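Local coordinates for protein N5-Carboxyaminoimidazole ribonucleotide synthetase (Staphylococcus aureus subsp. aureus, PDB 3ORQ) that catalyses the ATP-dependent carboxylation of 5-aminoimidazole ribonucleotide with bicarbonate to N5-carboxyaminoimidazole ribonucleotide, a step of purine biosynthesis, at residues L91-K95 / Y96-Q100. Residues are numbered along the deposited sequence; the frame is centred on the assembly and turned at random.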
ATOM      1  N   LEU A  91     -23.276 -14.592 -18.897  1.00 12.93           N
ATOM      2  CA  LEU A  91     -24.091 -13.462 -19.328  1.00 14.94           C
ATOM      3  C   LEU A  91     -23.382 -12.097 -19.236  1.00 14.69           C
ATOM      4  O   LEU A  91     -23.503 -11.293 -20.128  1.00 15.71           O
ATOM      5  CB  LEU A  91     -25.366 -13.384 -18.504  1.00 14.40           C
ATOM      6  CG  LEU A  91     -26.395 -14.465 -18.802  1.00 18.65           C
ATOM      7  CD1 LEU A  91     -27.737 -14.016 -18.211  1.00 17.79           C
ATOM      8  CD2 LEU A  91     -26.491 -14.787 -20.330  1.00 18.81           C
ATOM      9  N   LEU A  92     -22.659 -11.856 -18.154  1.00 14.32           N
ATOM     10  CA  LEU A  92     -21.958 -10.594 -17.933  1.00 14.29           C
ATOM     11  C   LEU A  92     -20.732 -10.427 -18.843  1.00 14.28           C
ATOM     12  O   LEU A  92     -20.496  -9.337 -19.330  1.00 13.06           O
ATOM     13  CB  LEU A  92     -21.509 -10.487 -16.485  1.00 15.86           C
ATOM     14  CG  LEU A  92     -22.458  -9.991 -15.403  1.00 20.63           C
ATOM     15  CD1 LEU A  92     -21.662  -9.926 -14.096  1.00 21.23           C
ATOM     16  CD2 LEU A  92     -23.107  -8.611 -15.717  1.00 20.78           C
ATOM     17  N   CYS A  93     -19.978 -11.510 -19.072  1.00 14.14           N
ATOM     18  CA  CYS A  93     -18.812 -11.487 -19.947  1.00 15.14           C
ATOM     19  C   CYS A  93     -19.248 -11.127 -21.320  1.00 14.54           C
ATOM     20  O   CYS A  93     -18.497 -10.498 -22.059  1.00 13.74           O
ATOM     21  CB  CYS A  93     -18.157 -12.863 -20.063  1.00 16.68           C
ATOM     22  SG  CYS A  93     -17.345 -13.332 -18.615  1.00 23.27           S
ATOM     23  N   GLU A  94     -20.467 -11.546 -21.655  1.00 13.15           N
ATOM     24  CA  GLU A  94     -20.972 -11.354 -23.013  1.00 14.39           C
ATOM     25  C   GLU A  94     -21.381  -9.899 -23.238  1.00 13.57           C
ATOM     26  O   GLU A  94     -21.333  -9.435 -24.360  1.00 14.67           O
ATOM     27  CB  GLU A  94     -22.118 -12.342 -23.354  1.00 13.14           C
ATOM     28  CG  GLU A  94     -21.683 -13.834 -23.384  1.00 16.75           C
ATOM     29  CD  GLU A  94     -22.865 -14.860 -23.356  1.00 18.20           C
ATOM     30  OE1 GLU A  94     -24.037 -14.489 -23.085  1.00 21.64           O
ATOM     31  OE2 GLU A  94     -22.615 -16.051 -23.609  1.00 17.25           O
ATOM     32  N   LYS A  95     -21.762  -9.185 -22.186  1.00 13.31           N
ATOM     33  CA  LYS A  95     -22.212  -7.817 -22.346  1.00 15.40           C
ATOM     34  C   LYS A  95     -21.165  -6.776 -21.931  1.00 14.99           C
ATOM     35  O   LYS A  95     -21.147  -5.675 -22.462  1.00 15.96           O
ATOM     36  CB  LYS A  95     -23.494  -7.595 -21.546  1.00 19.37           C
ATOM     37  CG  LYS A  95     -24.214  -6.304 -21.880  1.00 24.47           C
ATOM     38  CD  LYS A  95     -25.564  -6.189 -21.141  1.00 33.29           C
ATOM     39  CE  LYS A  95     -26.350  -4.949 -21.615  1.00 37.84           C
ATOM     40  NZ  LYS A  95     -27.169  -4.314 -20.528  1.00 40.97           N
ATOM     41  N   TYR A  96     -20.293  -7.120 -20.988  1.00 11.59           N
ATOM     42  CA  TYR A  96     -19.297  -6.178 -20.486  1.00  9.97           C
ATOM     43  C   TYR A  96     -17.886  -6.712 -20.588  1.00  8.02           C
ATOM     44  O   TYR A  96     -17.686  -7.814 -21.003  1.00  8.42           O
ATOM     45  CB  TYR A  96     -19.604  -5.828 -19.033  1.00 10.47           C
ATOM     46  CG  TYR A  96     -21.031  -5.401 -18.823  1.00 13.81           C
ATOM     47  CD1 TYR A  96     -21.435  -4.083 -19.120  1.00 15.91           C
ATOM     48  CD2 TYR A  96     -21.996  -6.316 -18.346  1.00 14.25           C
ATOM     49  CE1 TYR A  96     -22.774  -3.686 -18.964  1.00 19.47           C
ATOM     50  CE2 TYR A  96     -23.320  -5.932 -18.175  1.00 17.38           C
ATOM     51  CZ  TYR A  96     -23.713  -4.619 -18.497  1.00 21.97           C
ATOM     52  OH  TYR A  96     -25.030  -4.232 -18.327  1.00 27.47           O
ATOM     53  N   ASN A  97     -16.907  -5.916 -20.168  1.00  8.46           N
ATOM     54  CA  ASN A  97     -15.497  -6.293 -20.299  1.00  6.46           C
ATOM     55  C   ASN A  97     -14.963  -7.017 -19.057  1.00  6.89           C
ATOM     56  O   ASN A  97     -14.749  -6.381 -17.975  1.00  5.41           O
ATOM     57  CB  ASN A  97     -14.659  -5.058 -20.617  1.00  5.66           C
ATOM     58  CG  ASN A  97     -13.185  -5.367 -20.704  1.00  4.46           C
ATOM     59  OD1 ASN A  97     -12.803  -6.382 -21.260  1.00  6.54           O
ATOM     60  ND2 ASN A  97     -12.352  -4.505 -20.129  1.00  4.69           N
ATOM     61  N   ILE A  98     -14.778  -8.328 -19.211  1.00  3.50           N
ATOM     62  CA  ILE A  98     -14.300  -9.206 -18.139  1.00  4.89           C
ATOM     63  C   ILE A  98     -13.261 -10.164 -18.750  1.00  6.66           C
ATOM     64  O   ILE A  98     -13.582 -11.299 -19.118  1.00  8.23           O
ATOM     65  CB  ILE A  98     -15.444 -10.032 -17.497  1.00  5.67           C
ATOM     66  CG1 ILE A  98     -16.697  -9.142 -17.239  1.00  6.11           C
ATOM     67  CG2 ILE A  98     -14.989 -10.746 -16.162  1.00  4.38           C
ATOM     68  CD1 ILE A  98     -17.827  -9.852 -16.417  1.00  2.11           C
ATOM     69  N   PRO A  99     -12.020  -9.703 -18.871  1.00  5.02           N
ATOM     70  CA  PRO A  99     -11.014 -10.483 -19.553  1.00  5.12           C
ATOM     71  C   PRO A  99     -10.779 -11.828 -18.861  1.00  6.19           C
ATOM     72  O   PRO A  99     -10.301 -12.755 -19.495  1.00  6.13           O
ATOM     73  CB  PRO A  99      -9.768  -9.610 -19.472  1.00  4.67           C
ATOM     74  CG  PRO A  99     -10.254  -8.251 -19.181  1.00  5.31           C
ATOM     75  CD  PRO A  99     -11.505  -8.404 -18.400  1.00  5.71           C
ATOM     76  N   GLN A 100     -11.117 -11.921 -17.576  1.00  5.77           N
ATOM     77  CA  GLN A 100     -11.034 -13.197 -16.846  1.00  5.41           C
ATOM     78  C   GLN A 100     -11.994 -14.277 -17.334  1.00  6.03           C
ATOM     79  O   GLN A 100     -11.761 -15.474 -17.082  1.00  7.83           O
ATOM     80  CB  GLN A 100     -11.255 -12.954 -15.342  1.00  3.22           C
ATOM     81  CG  GLN A 100     -10.050 -12.401 -14.632  1.00  4.61           C
ATOM     82  CD  GLN A 100     -10.395 -11.992 -13.211  1.00  9.90           C
ATOM     83  OE1 GLN A 100     -11.148 -11.034 -12.991  1.00  5.92           O
ATOM     84  NE2 GLN A 100      -9.881 -12.745 -12.237  1.00 10.01           N
TER
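Lys-95 and Tyr-96, neighbours in the chain, lay their side chains alongside each other as the polypeptide leaves helix 86-95. The lysine's aliphatic part runs over one face of the phenol: its CG sits 3.9 Å from the centroid of the Tyr-96 ring, 17° off the normal, a CH-pi contact. With CG anti to the backbone N (chi1 -167°), the lysine extends along the ring until a bend at chi4 brings NZ within 3.1 Å of Tyr-96 OH, to which it donates a hydrogen bond. That hydroxyl is also hydrogen-bonded to Asn-68 OD1 on helix 64-73, which helps fix the ring's outer end. Leu-92 meets the same ring through one methyl, CD2 lying 3.6 Å from Tyr-96 CE2, and its side chain crosses that of the tyrosine at a slant; it also packs on Leu-67 of helix 64-73. Tyr-96 N donates to Leu-92 O over 2.8 Å (N-H...O angle 157°); this carbonyl also accepts from Lys-95 N, so two amides share one oxygen. Farther along, Ile-98 turns back toward the helix: its CD1 reaches Leu-92 CB at 3.7 Å, while its CB lies 4.0 Å from Cys-93 SG. Ile-98 also packs on Ile-77, and Asn-97 forms backbone hydrogen bonds with the same residue, so residues 97-98 lie against strand 76-79. This is a local contact at the C-terminal end of helix 86-95, where the following loop passes beside strand 76-79, an outermost strand of the parallel sheet in the Rossmann-like preATP-grasp domain, away from the nucleotide site.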